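Long-range contact in terminase, large subunit (Enterobacteria phage P22, PDB 4DKW), which powers ATP-driven translocation of viral DNA into empty capsids and, through its C-terminal nuclease domain described here, cuts the genome to start and end packaging: residues 33-47 and 171-183. Residues are numbered along the deposited sequence; the frame is centred on the assembly and turned at random.
Sequences DFGWNHPQAHIQLWW and DVLDATRYGYMMR. With MG (magnesium ion), chain E.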
loop_
_atom_site.group_PDB
_atom_site.type_symbol
_atom_site.label_atom_id
_atom_site.label_comp_id
_atom_site.label_asym_id
_atom_site.label_seq_id
_atom_site.Cartn_x
_atom_site.Cartn_y
_atom_site.Cartn_z
ATOM N N ASP A 33 3.688 4.700 -3.125
ATOM C CA ASP A 33 3.178 5.172 -4.403
ATOM C C ASP A 33 3.841 6.515 -4.629
ATOM O O ASP A 33 3.815 7.375 -3.753
ATOM C CB ASP A 33 1.645 5.314 -4.413
ATOM C CG ASP A 33 1.105 5.688 -5.789
ATOM O OD1 ASP A 33 1.653 5.192 -6.798
ATOM O OD2 ASP A 33 0.149 6.481 -5.875
ATOM N N PHE A 34 4.462 6.691 -5.788
ATOM C CA PHE A 34 5.174 7.933 -6.057
ATOM C C PHE A 34 4.193 9.011 -6.504
ATOM O O PHE A 34 3.130 8.701 -7.054
ATOM C CB PHE A 34 6.273 7.726 -7.104
ATOM C CG PHE A 34 7.280 6.690 -6.723
ATOM C CD1 PHE A 34 8.103 6.883 -5.635
ATOM C CD2 PHE A 34 7.405 5.524 -7.457
ATOM C CE1 PHE A 34 9.034 5.930 -5.273
ATOM C CE2 PHE A 34 8.339 4.568 -7.109
ATOM C CZ PHE A 34 9.154 4.769 -6.014
ATOM N N GLY A 35 4.542 10.269 -6.240
ATOM C CA GLY A 35 3.703 11.392 -6.629
ATOM C C GLY A 35 4.200 12.757 -6.185
ATOM O O GLY A 35 4.623 12.931 -5.042
ATOM N N TRP A 36 4.146 13.729 -7.093
ATOM C CA TRP A 36 4.462 15.111 -6.739
ATOM C C TRP A 36 3.210 16.007 -6.773
ATOM O O TRP A 36 2.770 16.521 -5.737
ATOM C CB TRP A 36 5.572 15.683 -7.629
ATOM C CG TRP A 36 5.929 17.070 -7.224
ATOM C CD1 TRP A 36 5.456 18.234 -7.766
ATOM C CD2 TRP A 36 6.803 17.451 -6.153
ATOM N NE1 TRP A 36 5.995 19.315 -7.105
ATOM C CE2 TRP A 36 6.822 18.861 -6.109
ATOM C CE3 TRP A 36 7.576 16.739 -5.230
ATOM C CZ2 TRP A 36 7.579 19.568 -5.179
ATOM C CZ3 TRP A 36 8.332 17.446 -4.308
ATOM C CH2 TRP A 36 8.325 18.844 -4.289
ATOM N N ASN A 37 2.644 16.193 -7.964
ATOM C CA ASN A 37 1.389 16.926 -8.097
ATOM C C ASN A 37 0.241 16.137 -7.488
ATOM O O ASN A 37 -0.622 16.698 -6.807
ATOM C CB ASN A 37 1.093 17.236 -9.562
ATOM C CG ASN A 37 2.100 18.193 -10.170
ATOM O OD1 ASN A 37 2.592 19.108 -9.501
ATOM N ND2 ASN A 37 2.424 17.980 -11.444
ATOM N N HIS A 38 0.233 14.834 -7.763
ATOM C CA HIS A 38 -0.641 13.893 -7.073
ATOM C C HIS A 38 0.002 13.555 -5.738
ATOM O O HIS A 38 1.222 13.663 -5.588
ATOM C CB HIS A 38 -0.820 12.612 -7.896
ATOM C CG HIS A 38 -1.485 12.826 -9.221
ATOM N ND1 HIS A 38 -0.788 13.208 -10.346
ATOM C CD2 HIS A 38 -2.778 12.708 -9.601
ATOM C CE1 HIS A 38 -1.624 13.316 -11.364
ATOM N NE2 HIS A 38 -2.838 13.019 -10.937
ATOM N N PRO A 39 -0.810 13.157 -4.754
ATOM C CA PRO A 39 -0.194 12.767 -3.482
ATOM C C PRO A 39 0.692 11.533 -3.642
ATOM O O PRO A 39 0.374 10.643 -4.422
ATOM C CB PRO A 39 -1.402 12.421 -2.597
ATOM C CG PRO A 39 -2.535 13.193 -3.199
ATOM C CD PRO A 39 -2.281 13.185 -4.679
ATOM N N GLN A 40 1.801 11.480 -2.922
ATOM C CA GLN A 40 2.475 10.206 -2.722
ATOM C C GLN A 40 1.878 9.522 -1.487
ATOM O O GLN A 40 1.242 10.172 -0.646
ATOM C CB GLN A 40 3.983 10.406 -2.556
ATOM C CG GLN A 40 4.397 11.131 -1.285
ATOM C CD GLN A 40 5.905 11.173 -1.127
ATOM O OE1 GLN A 40 6.542 10.150 -0.868
ATOM N NE2 GLN A 40 6.485 12.355 -1.297
ATOM N N ALA A 41 2.061 8.210 -1.388
ATOM C CA ALA A 41 1.654 7.481 -0.190
ATOM C C ALA A 41 2.736 6.506 0.256
ATOM O O ALA A 41 3.354 5.832 -0.567
ATOM C CB ALA A 41 0.330 6.742 -0.420
ATOM N N HIS A 42 2.979 6.449 1.559
ATOM C CA HIS A 42 3.802 5.389 2.124
ATOM C C HIS A 42 2.979 4.664 3.187
ATOM O O HIS A 42 2.445 5.305 4.094
ATOM C CB HIS A 42 5.081 5.957 2.745
ATOM C CG HIS A 42 6.110 4.912 3.054
ATOM N ND1 HIS A 42 7.055 4.510 2.136
ATOM C CD2 HIS A 42 6.317 4.167 4.163
ATOM C CE1 HIS A 42 7.810 3.568 2.675
ATOM N NE2 HIS A 42 7.390 3.347 3.903
ATOM N N ILE A 43 2.863 3.341 3.070
ATOM C CA ILE A 43 2.024 2.565 3.984
ATOM C C ILE A 43 2.816 1.465 4.655
ATOM O O ILE A 43 3.901 1.109 4.210
ATOM C CB ILE A 43 0.792 1.936 3.271
ATOM C CG1 ILE A 43 1.222 0.910 2.209
ATOM C CG2 ILE A 43 -0.078 3.033 2.643
ATOM C CD1 ILE A 43 1.368 -0.577 2.687
ATOM N N GLN A 44 2.260 0.924 5.730
ATOM C CA GLN A 44 2.832 -0.251 6.367
ATOM C C GLN A 44 1.728 -1.269 6.607
ATOM O O GLN A 44 0.671 -0.956 7.159
ATOM C CB GLN A 44 3.547 0.085 7.684
ATOM C CG GLN A 44 4.182 -1.135 8.354
ATOM C CD GLN A 44 5.094 -0.760 9.505
ATOM O OE1 GLN A 44 4.731 -0.905 10.670
ATOM N NE2 GLN A 44 6.284 -0.265 9.182
ATOM N N LEU A 45 1.996 -2.492 6.185
ATOM C CA LEU A 45 1.047 -3.564 6.278
ATOM C C LEU A 45 1.625 -4.618 7.210
ATOM O O LEU A 45 2.814 -4.938 7.131
ATOM C CB LEU A 45 0.861 -4.126 4.870
ATOM C CG LEU A 45 -0.260 -5.070 4.483
ATOM C CD1 LEU A 45 -1.637 -4.438 4.732
ATOM C CD2 LEU A 45 -0.068 -5.415 3.018
ATOM N N TRP A 46 0.805 -5.138 8.120
ATOM C CA TRP A 46 1.235 -6.248 8.962
ATOM C C TRP A 46 0.506 -7.491 8.501
ATOM O O TRP A 46 -0.670 -7.422 8.133
ATOM C CB TRP A 46 0.917 -5.993 10.433
ATOM C CG TRP A 46 1.585 -4.792 11.003
ATOM C CD1 TRP A 46 2.563 -4.038 10.423
ATOM C CD2 TRP A 46 1.318 -4.197 12.278
ATOM N NE1 TRP A 46 2.929 -3.012 11.260
ATOM C CE2 TRP A 46 2.181 -3.088 12.406
ATOM C CE3 TRP A 46 0.439 -4.502 13.328
ATOM C CZ2 TRP A 46 2.177 -2.273 13.542
ATOM C CZ3 TRP A 46 0.442 -3.693 14.456
ATOM C CH2 TRP A 46 1.305 -2.592 14.553
ATOM N N TRP A 47 1.216 -8.616 8.506
ATOM C CA TRP A 47 0.662 -9.897 8.078
ATOM C C TRP A 47 0.838 -10.955 9.179
ATOM O O TRP A 47 1.954 -11.339 9.523
ATOM C CB TRP A 47 1.340 -10.367 6.785
ATOM C CG TRP A 47 0.713 -11.571 6.157
ATOM C CD1 TRP A 47 -0.518 -12.101 6.436
ATOM C CD2 TRP A 47 1.279 -12.388 5.120
ATOM N NE1 TRP A 47 -0.747 -13.207 5.651
ATOM C CE2 TRP A 47 0.329 -13.403 4.837
ATOM C CE3 TRP A 47 2.477 -12.360 4.418
ATOM C CZ2 TRP A 47 0.566 -14.388 3.856
ATOM C CZ3 TRP A 47 2.707 -13.337 3.455
ATOM C CH2 TRP A 47 1.756 -14.337 3.184
ATOM N N ASP A 171 -3.988 6.592 -4.230
ATOM C CA ASP A 171 -2.573 6.460 -3.888
ATOM C C ASP A 171 -2.304 5.505 -2.713
ATOM O O ASP A 171 -1.433 4.644 -2.813
ATOM C CB ASP A 171 -1.988 7.840 -3.618
ATOM C CG ASP A 171 -2.423 8.858 -4.664
ATOM O OD1 ASP A 171 -1.954 8.757 -5.832
ATOM O OD2 ASP A 171 -3.244 9.738 -4.322
ATOM N N VAL A 172 -3.035 5.674 -1.610
ATOM C CA VAL A 172 -2.991 4.736 -0.483
ATOM C C VAL A 172 -3.471 3.336 -0.908
ATOM O O VAL A 172 -2.886 2.324 -0.509
ATOM C CB VAL A 172 -3.812 5.252 0.728
ATOM C CG1 VAL A 172 -3.912 4.184 1.837
ATOM C CG2 VAL A 172 -3.192 6.536 1.272
ATOM N N LEU A 173 -4.511 3.285 -1.737
ATOM C CA LEU A 173 -5.033 2.016 -2.242
ATOM C C LEU A 173 -3.981 1.292 -3.083
ATOM O O LEU A 173 -3.731 0.100 -2.893
ATOM C CB LEU A 173 -6.323 2.235 -3.045
ATOM C CG LEU A 173 -7.527 2.715 -2.221
ATOM C CD1 LEU A 173 -8.697 3.083 -3.123
ATOM C CD2 LEU A 173 -7.957 1.653 -1.208
ATOM N N ASP A 174 -3.345 2.020 -3.993
ATOM C CA ASP A 174 -2.283 1.446 -4.808
ATOM C C ASP A 174 -1.135 0.914 -3.960
ATOM O O ASP A 174 -0.711 -0.236 -4.120
ATOM C CB ASP A 174 -1.748 2.476 -5.800
ATOM C CG ASP A 174 -2.683 2.705 -6.965
ATOM O OD1 ASP A 174 -3.658 1.937 -7.121
ATOM O OD2 ASP A 174 -2.430 3.650 -7.736
ATOM N N ALA A 175 -0.625 1.762 -3.072
ATOM C CA ALA A 175 0.433 1.368 -2.142
ATOM C C ALA A 175 0.058 0.111 -1.353
ATOM O O ALA A 175 0.852 -0.823 -1.258
ATOM C CB ALA A 175 0.767 2.514 -1.195
ATOM N N THR A 176 -1.153 0.088 -0.796
ATOM C CA THR A 176 -1.615 -1.071 -0.047
ATOM C C THR A 176 -1.571 -2.316 -0.915
ATOM O O THR A 176 -1.103 -3.365 -0.491
ATOM C CB THR A 176 -3.038 -0.869 0.487
ATOM O OG1 THR A 176 -3.065 0.297 1.314
ATOM C CG2 THR A 176 -3.467 -2.068 1.316
ATOM N N ARG A 177 -2.037 -2.178 -2.148
ATOM C CA ARG A 177 -2.062 -3.275 -3.095
ATOM C C ARG A 177 -0.632 -3.752 -3.408
ATOM O O ARG A 177 -0.373 -4.963 -3.474
ATOM C CB ARG A 177 -2.807 -2.828 -4.353
ATOM C CG ARG A 177 -3.464 -3.937 -5.132
ATOM C CD ARG A 177 -4.441 -3.406 -6.189
ATOM N NE ARG A 177 -4.022 -2.115 -6.738
ATOM C CZ ARG A 177 -3.027 -1.948 -7.603
ATOM N NH1 ARG A 177 -2.332 -2.995 -8.032
ATOM N NH2 ARG A 177 -2.723 -0.728 -8.033
ATOM N N TYR A 178 0.302 -2.814 -3.556
ATOM C CA TYR A 178 1.715 -3.168 -3.798
ATOM C C TYR A 178 2.348 -3.949 -2.646
ATOM O O TYR A 178 3.110 -4.895 -2.875
ATOM C CB TYR A 178 2.579 -1.935 -4.094
ATOM C CG TYR A 178 2.104 -1.132 -5.278
ATOM C CD1 TYR A 178 1.515 -1.756 -6.373
ATOM C CD2 TYR A 178 2.231 0.253 -5.299
ATOM C CE1 TYR A 178 1.071 -1.019 -7.452
ATOM C CE2 TYR A 178 1.794 0.993 -6.372
ATOM C CZ TYR A 178 1.219 0.352 -7.447
ATOM O OH TYR A 178 0.785 1.090 -8.520
ATOM N N GLY A 179 2.047 -3.541 -1.416
ATOM C CA GLY A 179 2.556 -4.223 -0.241
ATOM C C GLY A 179 2.005 -5.632 -0.163
ATOM O O GLY A 179 2.726 -6.581 0.143
ATOM N N TYR A 180 0.715 -5.764 -0.445
ATOM C CA TYR A 180 0.064 -7.062 -0.483
ATOM C C TYR A 180 0.676 -7.982 -1.559
ATOM O O TYR A 180 0.953 -9.160 -1.313
ATOM C CB TYR A 180 -1.451 -6.897 -0.683
ATOM C CG TYR A 180 -2.158 -8.212 -0.926
ATOM C CD1 TYR A 180 -2.386 -9.093 0.114
ATOM C CD2 TYR A 180 -2.589 -8.573 -2.200
ATOM C CE1 TYR A 180 -3.004 -10.305 -0.102
ATOM C CE2 TYR A 180 -3.229 -9.790 -2.428
ATOM C CZ TYR A 180 -3.424 -10.647 -1.369
ATOM O OH TYR A 180 -4.043 -11.857 -1.547
ATOM N N MET A 181 0.890 -7.442 -2.751
ATOM C CA MET A 181 1.455 -8.223 -3.849
ATOM C C MET A 181 2.830 -8.761 -3.500
ATOM O O MET A 181 3.178 -9.896 -3.844
ATOM C CB MET A 181 1.554 -7.369 -5.106
ATOM C CG MET A 181 0.204 -7.024 -5.708
ATOM S SD MET A 181 0.329 -5.729 -6.960
ATOM C CE MET A 181 1.399 -6.510 -8.150
ATOM N N MET A 182 3.604 -7.940 -2.800
ATOM C CA MET A 182 4.984 -8.272 -2.470
ATOM C C MET A 182 5.151 -8.857 -1.068
ATOM O O MET A 182 6.256 -8.863 -0.534
ATOM C CB MET A 182 5.866 -7.033 -2.616
ATOM C CG MET A 182 5.997 -6.550 -4.040
ATOM S SD MET A 182 7.021 -7.633 -5.067
ATOM C CE MET A 182 8.652 -6.934 -4.844
ATOM N N ARG A 183 4.063 -9.364 -0.493
ATOM C CA ARG A 183 4.070 -9.862 0.878
ATOM C C ARG A 183 5.086 -10.975 1.129
ATOM O O ARG A 183 5.459 -11.224 2.276
ATOM C CB ARG A 183 2.666 -10.294 1.309
ATOM C CG ARG A 183 2.098 -11.482 0.562
ATOM C CD ARG A 183 0.649 -11.672 0.924
ATOM N NE ARG A 183 0.052 -12.838 0.275
ATOM C CZ ARG A 183 -0.374 -12.861 -0.986
ATOM N NH1 ARG A 183 -0.257 -11.785 -1.754
ATOM N NH2 ARG A 183 -0.912 -13.964 -1.485
HETATM MG MG MG E . -0.647 7.671 -7.408
HETATM O O HOH W 1 0.782 6.866 -8.545
HETATM O O HOH W 2 -1.645 9.175 -8.582
#
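The magnesium site of the nuclease domain joins Asp33, at the end of strand 27-33, to Asp171, at the start of helix 171-181. Asp33 OD2 binds the magnesium ion at 2.1 Å and Asp171 OD1 at 2.3 Å; two waters are also bound. The two carboxylates lie nearly coplanar, 21° apart, and the shared ion, which both bind at about a right angle, probably offsets the repulsion between Asp33 OD2 and Asp171 OD1, 3.1 Å apart. Asp33 reaches the ion because its carboxylate extends away from the backbone N (chi1 -175°), and OD1 also accepts a hydrogen bond from one metal-bound water. Asp174, one helical turn on from Asp171, adds a further carboxylate nearby and is paired with Arg177. The other oxygen of Asp171, OD2, rests against the Pro39 ring, 3.6 Å from CD.

Beyond the metal, helix 171-181 lies across strand 40-47 at 42°. Ala41 CB fits against the first helical turn, Ile43 lays CG1 on Ala175 CB at 3.8 Å and meets Val172 with CG2, and Leu45 CD2 sits against the backbone at Gly179 and Tyr180, where the glycine lets the strand side chains come close. At the far end Arg183 CD stands over the six-membered ring of Trp47, 3.7 Å from its centroid, in a CH-pi contact, while NH1 turns back to Tyr180 O. Trp47 NE1 bonds to Asp52. A helix packed on the central sheet, with acidic residues from both gathered at one end around magnesium, is the RNase H-like arrangement of terminase nucleases.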